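Local structure of TcpB (Brucella melitensis, 4LQC) at residues K35-Y38 with D39-L43; Q75-A78 with R79-D82; P97-H100 with K101-Y104; E106-R109 with F110-L114. The protein is a bacterial member of the Toll/interleukin-1 receptor (TIR) domain family, whose members commonly associate through contacts with other TIR domains. The protein carries 2 engineered substitutions. One frame throughout, in Å; residues are numbered along the deposited sequence.

Contact 1 of 4, residues K35-Y38 with D39-L43; sequences KIFY and DAYTL
Y38 and Y41 close a tight turn that breaks the edge strand 36-43, which then continues in the same general direction. The carbonyl oxygen of Y38 accepts the backbone N-H of Y41, N to O 3.0 Å with an N-H...O angle of 158°. With D39 and A40 in helical conformations between them, this is a type I beta turn. The amide of Y41 approaches from above the plane of the Y38 carbonyl. D39 takes the first corner, where an aspartate is well accepted because its short polar side chain can stay at the surface; its OD1 has a long, weak ion pair with K18 NZ.

The two tyrosine rings leave the turn differently. Y38 has CG anti to the backbone N (chi1 158°), which sends the ring onto helix 18-31, against V22 and V26. There K18 lies against the ring in a cation-pi contact, and the K18 carbonyl is hydrogen-bonded to Y38 OH. Y41 instead reaches back along the chain it has just left. Its CE2 rests 3.5 Å from F37 CB, while the backbone N of Y38 lies at the ring edge, near the ring plane. F37 meets Y41 obliquely through its CB and stacks its own ring on Y7.

Tyrosine suits both places, since its ring carbons pack while its hydroxyl can reach a polar group, which for Y41 OH is Q55 in a weak bond. The turn thus rests on one backbone bond, and the apolar F37-Y41 contact probably helps to hold it where the strand resumes at T42 and L43.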
loop_
_atom_site.group_PDB
_atom_site.type_symbol
_atom_site.label_atom_id
_atom_site.label_comp_id
_atom_site.label_asym_id
_atom_site.label_seq_id
_atom_site.Cartn_x
_atom_site.Cartn_y
_atom_site.Cartn_z
ATOM N N LYS B 35 -7.021 25.001 -5.141
ATOM C CA LYS B 35 -5.700 25.617 -5.133
ATOM C C LYS B 35 -4.735 24.818 -4.244
ATOM O O LYS B 35 -5.006 24.606 -3.066
ATOM C CB LYS B 35 -5.803 27.090 -4.697
ATOM C CG LYS B 35 -6.900 27.848 -5.471
ATOM C CD LYS B 35 -6.950 29.356 -5.170
ATOM C CE LYS B 35 -8.225 29.738 -4.409
ATOM N NZ LYS B 35 -9.481 29.170 -5.017
ATOM N N ILE B 36 -3.623 24.359 -4.821
ATOM C CA ILE B 36 -2.674 23.477 -4.116
ATOM C C ILE B 36 -1.231 23.921 -4.251
ATOM O O ILE B 36 -0.742 24.131 -5.380
ATOM C CB ILE B 36 -2.714 22.040 -4.668
ATOM C CG1 ILE B 36 -4.148 21.614 -4.927
ATOM C CG2 ILE B 36 -2.066 21.048 -3.692
ATOM C CD1 ILE B 36 -4.328 21.188 -6.312
ATOM N N PHE B 37 -0.562 24.062 -3.104
ATOM C CA PHE B 37 0.882 24.259 -3.052
ATOM C C PHE B 37 1.574 22.900 -3.137
ATOM O O PHE B 37 1.153 21.926 -2.495
ATOM C CB PHE B 37 1.303 24.943 -1.740
ATOM C CG PHE B 37 1.010 26.423 -1.690
ATOM C CD1 PHE B 37 1.613 27.288 -2.583
ATOM C CD2 PHE B 37 0.155 26.943 -0.732
ATOM C CE1 PHE B 37 1.360 28.638 -2.535
ATOM C CE2 PHE B 37 -0.101 28.292 -0.674
ATOM C CZ PHE B 37 0.504 29.144 -1.577
ATOM N N TYR B 38 2.655 22.843 -3.902
ATOM C CA TYR B 38 3.273 21.573 -4.243
ATOM C C TYR B 38 4.794 21.670 -4.280
ATOM O O TYR B 38 5.482 21.015 -3.492
ATOM C CB TYR B 38 2.672 21.130 -5.584
ATOM C CG TYR B 38 3.415 20.146 -6.447
ATOM C CD1 TYR B 38 3.986 18.998 -5.921
ATOM C CD2 TYR B 38 3.453 20.330 -7.824
ATOM C CE1 TYR B 38 4.630 18.086 -6.746
ATOM C CE2 TYR B 38 4.083 19.442 -8.642
ATOM C CZ TYR B 38 4.671 18.315 -8.111
ATOM O OH TYR B 38 5.302 17.421 -8.957
ATOM N N ASP B 39 5.313 22.512 -5.171
ATOM C CA ASP B 39 6.757 22.578 -5.423
ATOM C C ASP B 39 7.644 22.843 -4.203
ATOM O O ASP B 39 8.742 22.288 -4.120
ATOM C CB ASP B 39 7.086 23.613 -6.502
ATOM C CG ASP B 39 8.579 23.753 -6.727
ATOM O OD1 ASP B 39 9.189 22.823 -7.285
ATOM O OD2 ASP B 39 9.151 24.786 -6.340
ATOM N N ALA B 40 7.180 23.689 -3.281
ATOM C CA ALA B 40 7.984 24.093 -2.121
ATOM C C ALA B 40 7.844 23.140 -0.951
ATOM O O ALA B 40 8.406 23.363 0.122
ATOM C CB ALA B 40 7.635 25.531 -1.680
ATOM N N TYR B 41 7.085 22.072 -1.153
ATOM C CA TYR B 41 6.821 21.146 -0.070
ATOM C C TYR B 41 7.415 19.776 -0.315
ATOM O O TYR B 41 6.951 18.783 0.231
ATOM C CB TYR B 41 5.319 21.097 0.225
ATOM C CG TYR B 41 4.876 22.421 0.794
ATOM C CD1 TYR B 41 5.080 22.713 2.138
ATOM C CD2 TYR B 41 4.329 23.404 -0.014
ATOM C CE1 TYR B 41 4.720 23.929 2.662
ATOM C CE2 TYR B 41 3.955 24.634 0.511
ATOM C CZ TYR B 41 4.160 24.885 1.846
ATOM O OH TYR B 41 3.811 26.098 2.386
ATOM N N THR B 42 8.462 19.731 -1.125
ATOM C CA THR B 42 9.236 18.511 -1.249
ATOM C C THR B 42 10.098 18.357 -0.008
ATOM O O THR B 42 10.788 19.291 0.412
ATOM C CB THR B 42 10.139 18.528 -2.487
ATOM O OG1 THR B 42 9.334 18.644 -3.664
ATOM C CG2 THR B 42 10.937 17.255 -2.561
ATOM N N LEU B 43 10.051 17.178 0.592
ATOM C CA LEU B 43 10.801 16.938 1.814
ATOM C C LEU B 43 12.067 16.182 1.472
ATOM O O LEU B 43 12.028 15.171 0.757
ATOM C CB LEU B 43 9.953 16.130 2.792
ATOM C CG LEU B 43 8.696 16.895 3.207
ATOM C CD1 LEU B 43 7.596 15.930 3.633
ATOM C CD2 LEU B 43 9.031 17.884 4.310
#

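Contact 2 of 4, residues Q75-A78 with R79-D82; sequences QWPA and RELD
P77 and E80 meet across the first turn of helix 78-83, with P77 as its N-cap. Proline suits this spot: it has no N-H to satisfy, and its ring restricts the backbone just ahead of the helix. Its carbonyl faces E80 N and L81 N, both 3.3 Å from P77 O, in two weak bonds that mark the start of the spiral. The regular pattern sets in one residue later, where D82 N binds A78 O at 3.0 Å and an almost straight 174°.

The side chain of E80 folds back across the proline ring. Its CG is anti to its own carbonyl carbon (chi1 -68°) and the chain is extended beyond, which lays the carboxylate beside the pyrrolidine, E80 OE1 3.8 Å from P77 CG. Glutamate is long enough for one carboxylate oxygen, OE1, to lie by the proline ring while the other, E80 OE2, accepts the backbone N-H of R50, in helix 49-57.

Further out, L81 turns inward among F71, F72 and L49, a fitting place for a branched apolar residue. W76, whose indole meets the ring of F71, joins this group by its first side-chain carbon, W76 CB lying 4.0 Å from L81 CD2.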
loop_
_atom_site.group_PDB
_atom_site.type_symbol
_atom_site.label_atom_id
_atom_site.label_comp_id
_atom_site.label_asym_id
_atom_site.label_seq_id
_atom_site.Cartn_x
_atom_site.Cartn_y
_atom_site.Cartn_z
ATOM N N GLN B 75 13.720 9.171 7.740
ATOM C CA GLN B 75 14.010 9.034 9.161
ATOM C C GLN B 75 13.640 10.289 9.952
ATOM O O GLN B 75 14.506 10.925 10.557
ATOM C CB GLN B 75 15.490 8.681 9.382
ATOM C CG GLN B 75 15.886 7.266 8.928
ATOM C CD GLN B 75 17.337 6.920 9.280
ATOM O OE1 GLN B 75 18.215 7.792 9.297
ATOM N NE2 GLN B 75 17.588 5.645 9.575
ATOM N N TRP B 76 12.351 10.629 9.958
ATOM C CA TRP B 76 11.859 11.807 10.675
ATOM C C TRP B 76 11.855 11.538 12.171
ATOM O O TRP B 76 11.814 10.391 12.583
ATOM C CB TRP B 76 10.444 12.158 10.209
ATOM C CG TRP B 76 10.369 12.416 8.731
ATOM C CD1 TRP B 76 9.829 11.593 7.774
ATOM C CD2 TRP B 76 10.869 13.564 8.042
ATOM N NE1 TRP B 76 9.961 12.168 6.531
ATOM C CE2 TRP B 76 10.598 13.377 6.666
ATOM C CE3 TRP B 76 11.531 14.736 8.450
ATOM C CZ2 TRP B 76 10.963 14.320 5.698
ATOM C CZ3 TRP B 76 11.888 15.665 7.492
ATOM C CH2 TRP B 76 11.599 15.454 6.128
ATOM N N PRO B 77 11.902 12.598 12.994
ATOM C CA PRO B 77 11.842 12.335 14.435
ATOM C C PRO B 77 10.501 11.700 14.782
ATOM O O PRO B 77 9.522 11.972 14.093
ATOM C CB PRO B 77 11.981 13.742 15.064
ATOM C CG PRO B 77 12.676 14.557 14.013
ATOM C CD PRO B 77 12.125 14.025 12.696
ATOM N N ALA B 78 10.462 10.868 15.817
ATOM C CA ALA B 78 9.267 10.093 16.128
ATOM C C ALA B 78 8.115 10.994 16.526
ATOM O O ALA B 78 6.966 10.720 16.167
ATOM C CB ALA B 78 9.554 9.064 17.246
ATOM N N ARG B 79 8.423 12.051 17.285
ATOM C CA ARG B 79 7.407 12.941 17.844
ATOM C C ARG B 79 6.779 13.834 16.800
ATOM O O ARG B 79 5.650 14.309 16.970
ATOM C CB ARG B 79 7.992 13.819 18.958
ATOM C CG ARG B 79 9.264 14.588 18.611
ATOM C CD ARG B 79 9.746 15.414 19.819
ATOM N NE ARG B 79 10.911 16.235 19.500
ATOM C CZ ARG B 79 11.712 16.803 20.403
ATOM N NH1 ARG B 79 11.498 16.633 21.706
ATOM N NH2 ARG B 79 12.739 17.536 19.996
ATOM N N GLU B 80 7.533 14.105 15.741
ATOM C CA GLU B 80 7.037 14.894 14.632
ATOM C C GLU B 80 6.111 14.051 13.752
ATOM O O GLU B 80 5.205 14.586 13.118
ATOM C CB GLU B 80 8.206 15.491 13.843
ATOM C CG GLU B 80 8.982 16.565 14.649
ATOM C CD GLU B 80 9.943 17.395 13.800
ATOM O OE1 GLU B 80 10.933 17.889 14.362
ATOM O OE2 GLU B 80 9.718 17.548 12.570
ATOM N N LEU B 81 6.330 12.736 13.729
ATOM C CA LEU B 81 5.394 11.822 13.049
ATOM C C LEU B 81 4.107 11.710 13.857
ATOM O O LEU B 81 2.999 11.869 13.334
ATOM C CB LEU B 81 5.991 10.421 12.877
ATOM C CG LEU B 81 7.104 10.231 11.850
ATOM C CD1 LEU B 81 7.451 8.759 11.764
ATOM C CD2 LEU B 81 6.684 10.762 10.471
ATOM N N ASP B 82 4.274 11.435 15.148
ATOM C CA ASP B 82 3.156 11.380 16.068
ATOM C C ASP B 82 2.391 12.697 16.075
ATOM O O ASP B 82 1.176 12.697 16.299
ATOM C CB ASP B 82 3.641 11.058 17.478
ATOM C CG ASP B 82 4.276 9.691 17.575
ATOM O OD1 ASP B 82 4.129 8.887 16.618
ATOM O OD2 ASP B 82 4.908 9.407 18.617
#

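Contact 3 of 4, residues P97-H100 with K101-Y104; sequences PIWH and KVSY
W99 leaves strand 95-100 and runs along the loop that follows, meeting V102 first and Y104 last. At its root, W99 CB lies 4.0 Å from V102 CG2. The same methyl is equally close to CE3 on the six-membered ring, the two side chains crossing at about a right angle. One atom further, W99 CZ3 comes to 3.7 Å from Y104 CA, which sits at the edge of the indole, near its plane. Then W99 CH2 approaches Y104 CD2 at 4.1 Å, the two aromatic side chains now lying alongside each other and pointing the same way. A large flat residue suits this place because its six-membered ring is long enough to touch V102 and Y104 in turn.

In the TIR fold this connection, from the fourth strand of the parallel sheet to helix 104-108, is the DD loop. S103 is the N-cap of that helix, its OG bonded to E106 N.

H100 and K101 also lie side by side. The aliphatic chain of K101 passes over one face of the imidazole in a CH-pi contact, K101 CD 3.9 Å from the ring centroid and offset toward the rim. H100 ND1 is hydrogen-bonded to T122 OG1. Bends at chi3 and chi4 (70° and 52°) carry the lysine's amino group to the second subunit, where K101 NZ forms salt bridges with E106 and E69 of that chain.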
loop_
_atom_site.group_PDB
_atom_site.type_symbol
_atom_site.label_atom_id
_atom_site.label_comp_id
_atom_site.label_asym_id
_atom_site.label_seq_id
_atom_site.Cartn_x
_atom_site.Cartn_y
_atom_site.Cartn_z
ATOM N N PRO B 97 -3.231 12.622 6.095
ATOM C CA PRO B 97 -2.277 11.649 5.564
ATOM C C PRO B 97 -2.897 10.885 4.420
ATOM O O PRO B 97 -4.107 10.629 4.432
ATOM C CB PRO B 97 -2.097 10.674 6.732
ATOM C CG PRO B 97 -2.515 11.447 7.947
ATOM C CD PRO B 97 -3.638 12.296 7.470
ATOM N N ILE B 98 -2.078 10.514 3.445
ATOM C CA ILE B 98 -2.494 9.530 2.458
ATOM C C ILE B 98 -1.467 8.424 2.438
ATOM O O ILE B 98 -0.271 8.687 2.220
ATOM C CB ILE B 98 -2.579 10.127 1.059
ATOM C CG1 ILE B 98 -3.665 11.198 1.020
ATOM C CG2 ILE B 98 -2.916 9.031 0.050
ATOM C CD1 ILE B 98 -3.635 12.012 -0.251
ATOM N N TRP B 99 -1.926 7.196 2.680
ATOM C CA TRP B 99 -1.049 6.030 2.675
ATOM C C TRP B 99 -0.799 5.649 1.234
ATOM O O TRP B 99 -1.746 5.463 0.465
ATOM C CB TRP B 99 -1.708 4.855 3.391
ATOM C CG TRP B 99 -1.855 5.006 4.886
ATOM C CD1 TRP B 99 -2.108 6.159 5.589
ATOM C CD2 TRP B 99 -1.729 3.962 5.863
ATOM N NE1 TRP B 99 -2.157 5.884 6.940
ATOM C CE2 TRP B 99 -1.924 4.546 7.132
ATOM C CE3 TRP B 99 -1.474 2.590 5.784
ATOM C CZ2 TRP B 99 -1.884 3.797 8.316
ATOM C CZ3 TRP B 99 -1.426 1.850 6.961
ATOM C CH2 TRP B 99 -1.628 2.453 8.208
ATOM N N HIS B 100 0.466 5.530 0.846
ATOM C CA HIS B 100 0.783 5.166 -0.541
ATOM C C HIS B 100 1.870 4.091 -0.631
ATOM O O HIS B 100 3.036 4.329 -0.323
ATOM C CB HIS B 100 1.158 6.420 -1.343
ATOM C CG HIS B 100 1.342 6.185 -2.808
ATOM N ND1 HIS B 100 0.366 5.620 -3.606
ATOM C CD2 HIS B 100 2.387 6.456 -3.628
ATOM C CE1 HIS B 100 0.809 5.539 -4.849
ATOM N NE2 HIS B 100 2.031 6.045 -4.890
ATOM N N LYS B 101 1.467 2.898 -1.045
ATOM C CA LYS B 101 2.392 1.780 -1.208
ATOM C C LYS B 101 3.166 1.450 0.074
ATOM O O LYS B 101 4.344 1.080 0.029
ATOM C CB LYS B 101 3.315 2.016 -2.421
ATOM C CG LYS B 101 2.525 2.073 -3.752
ATOM C CD LYS B 101 3.294 2.691 -4.935
ATOM C CE LYS B 101 4.439 1.798 -5.427
ATOM N NZ LYS B 101 4.013 0.397 -5.722
ATOM N N VAL B 102 2.495 1.594 1.217
ATOM C CA VAL B 102 3.031 1.105 2.490
ATOM C C VAL B 102 2.122 0.042 3.078
ATOM O O VAL B 102 0.942 -0.048 2.736
ATOM C CB VAL B 102 3.160 2.213 3.553
ATOM C CG1 VAL B 102 4.359 3.089 3.266
ATOM C CG2 VAL B 102 1.888 3.029 3.615
ATOM N N SER B 103 2.670 -0.761 3.975
ATOM C CA SER B 103 1.853 -1.682 4.742
ATOM C C SER B 103 1.551 -1.077 6.124
ATOM O O SER B 103 2.211 -0.117 6.568
ATOM C CB SER B 103 2.592 -2.995 4.912
ATOM O OG SER B 103 3.769 -2.776 5.662
ATOM N N TYR B 104 0.552 -1.636 6.800
ATOM C CA TYR B 104 0.267 -1.228 8.160
ATOM C C TYR B 104 1.493 -1.409 9.058
ATOM O O TYR B 104 1.837 -0.518 9.845
ATOM C CB TYR B 104 -0.931 -2.000 8.707
ATOM C CG TYR B 104 -1.155 -1.787 10.182
ATOM C CD1 TYR B 104 -0.450 -2.531 11.134
ATOM C CD2 TYR B 104 -2.065 -0.845 10.629
ATOM C CE1 TYR B 104 -0.638 -2.322 12.481
ATOM C CE2 TYR B 104 -2.261 -0.633 11.978
ATOM C CZ TYR B 104 -1.552 -1.376 12.897
ATOM O OH TYR B 104 -1.757 -1.166 14.239
#

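Contact 4 of 4, residues E106-R109 with F110-L114; sequences EVRR and FSPSL
The carbonyl oxygen of V107 is gripped by two backbone amides, F110 N and S111 N. S111 N binds it at 2.7 Å, with an N-H...O angle of 165° and nearly in line with the C=O bond. F110 N, 3.0 Å from the same V107 O, comes from well above the carbonyl plane. One acceptor thus serves both amides. The carbonyl before it meets a ring: E106 O lies at the edge of the F110 phenyl, near its plane and 3.1 Å from F110 CD2.

The next helix starts at once. S111 is its N-cap, and its hydroxyl oxygen accepts the N-H of L114 at 3.0 Å; serine's short side chain is well suited to bending back to an amide of the first turn. P112 follows, in a position where proline is welcome because no helical partner is needed for its nitrogen. Its ring packs against the previous helix, P112 CD 3.4 Å from R108 O and P112 CG 4.0 Å from R108 CG. With CG anti to the backbone N (chi1 -180°), R108 crosses the proline at about a right angle.

On the inner side, V107 CG1 touches L114 CB at 4.2 Å, joining helices 104-108 and 112-116. Around them, F110 stacks on F72 of helix 69-72 and touches L81 of helix 78-83, S111 OG is also bonded to D82 of that helix, and V107 packs on W99 of strand 95-100.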
loop_
_atom_site.group_PDB
_atom_site.type_symbol
_atom_site.label_atom_id
_atom_site.label_comp_id
_atom_site.label_asym_id
_atom_site.label_seq_id
_atom_site.Cartn_x
_atom_site.Cartn_y
_atom_site.Cartn_z
ATOM N N GLU B 106 4.544 -1.458 8.346
ATOM C CA GLU B 106 5.624 -0.570 7.972
ATOM C C GLU B 106 5.392 0.804 8.600
ATOM O O GLU B 106 6.347 1.477 9.011
ATOM C CB GLU B 106 5.680 -0.480 6.459
ATOM C CG GLU B 106 6.756 0.377 5.913
ATOM C CD GLU B 106 6.756 0.363 4.402
ATOM O OE1 GLU B 106 5.843 -0.255 3.809
ATOM O OE2 GLU B 106 7.674 0.970 3.805
ATOM N N VAL B 107 4.127 1.212 8.698
ATOM C CA VAL B 107 3.805 2.516 9.263
ATOM C C VAL B 107 3.889 2.474 10.791
ATOM O O VAL B 107 4.346 3.436 11.431
ATOM C CB VAL B 107 2.404 2.997 8.812
ATOM C CG1 VAL B 107 2.028 4.297 9.519
ATOM C CG2 VAL B 107 2.359 3.174 7.276
ATOM N N ARG B 108 3.456 1.357 11.374
ATOM C CA ARG B 108 3.515 1.188 12.827
ATOM C C ARG B 108 4.958 1.126 13.298
ATOM O O ARG B 108 5.267 1.520 14.407
ATOM C CB ARG B 108 2.762 -0.069 13.285
ATOM C CG ARG B 108 2.803 -0.252 14.790
ATOM C CD ARG B 108 2.020 -1.434 15.248
ATOM N NE ARG B 108 2.621 -2.689 14.805
ATOM C CZ ARG B 108 3.569 -3.341 15.480
ATOM N NH1 ARG B 108 4.027 -2.838 16.628
ATOM N NH2 ARG B 108 4.055 -4.493 15.006
ATOM N N ARG B 109 5.848 0.642 12.443
ATOM C CA ARG B 109 7.267 0.623 12.774
ATOM C C ARG B 109 7.799 2.036 12.974
ATOM O O ARG B 109 8.745 2.232 13.722
ATOM C CB ARG B 109 8.082 -0.058 11.678
ATOM C CG ARG B 109 9.414 -0.627 12.155
ATOM C CD ARG B 109 10.124 -1.415 11.043
ATOM N NE ARG B 109 9.175 -2.038 10.118
ATOM C CZ ARG B 109 8.837 -3.325 10.117
ATOM N NH1 ARG B 109 9.385 -4.174 10.990
ATOM N NH2 ARG B 109 7.963 -3.766 9.218
ATOM N N PHE B 110 7.203 3.020 12.305
ATOM C CA PHE B 110 7.647 4.409 12.464
ATOM C C PHE B 110 6.771 5.197 13.446
ATOM O O PHE B 110 7.270 6.040 14.201
ATOM C CB PHE B 110 7.724 5.110 11.107
ATOM C CG PHE B 110 8.807 4.573 10.220
ATOM C CD1 PHE B 110 10.116 4.991 10.374
ATOM C CD2 PHE B 110 8.528 3.637 9.245
ATOM C CE1 PHE B 110 11.128 4.495 9.569
ATOM C CE2 PHE B 110 9.541 3.138 8.426
ATOM C CZ PHE B 110 10.845 3.571 8.592
ATOM N N SER B 111 5.465 4.928 13.433
ATOM C CA SER B 111 4.545 5.611 14.341
ATOM C C SER B 111 3.233 4.871 14.502
ATOM O O SER B 111 2.394 4.907 13.601
ATOM C CB SER B 111 4.238 7.021 13.849
ATOM O OG SER B 111 3.059 7.500 14.477
ATOM N N PRO B 112 3.054 4.205 15.658
ATOM C CA PRO B 112 1.809 3.516 16.001
ATOM C C PRO B 112 0.589 4.428 15.940
ATOM O O PRO B 112 -0.462 3.987 15.484
ATOM C CB PRO B 112 2.076 3.033 17.434
ATOM C CG PRO B 112 3.527 2.731 17.430
ATOM C CD PRO B 112 4.146 3.829 16.580
ATOM N N SER B 113 0.716 5.676 16.381
ATOM C CA SER B 113 -0.415 6.606 16.330
ATOM C C SER B 113 -0.837 6.927 14.892
ATOM O O SER B 113 -2.027 7.001 14.577
ATOM C CB SER B 113 -0.097 7.884 17.098
ATOM O OG SER B 113 1.253 8.250 16.896
ATOM N N LEU B 114 0.141 7.096 14.014
ATOM C CA LEU B 114 -0.143 7.314 12.603
ATOM C C LEU B 114 -0.771 6.059 11.973
ATOM O O LEU B 114 -1.622 6.155 11.091
ATOM C CB LEU B 114 1.158 7.665 11.894
ATOM C CG LEU B 114 1.118 8.577 10.682
ATOM C CD1 LEU B 114 0.148 9.728 10.887
ATOM C CD2 LEU B 114 2.517 9.101 10.470
#

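The four contacts follow one another along the chain within a single TIR domain. Contacts 1 and 3 both reach the parallel sheet, on its outermost strand 36-43 and on strand 95-100; their centres lie about 19 Å apart, on opposite sides of the chain's centre. Contacts 2 and 4 belong to short helices beyond the sheet, with centres about 10 Å apart, and touch through L81 and D82. Contact 4 lies equally near contact 3, where V107 packs on V102. Contact 1 meets contact 2 through L43 and W76. A chain of touching contacts therefore crosses the domain, and its contact 3 end, with E106 of contact 4, faces the second subunit.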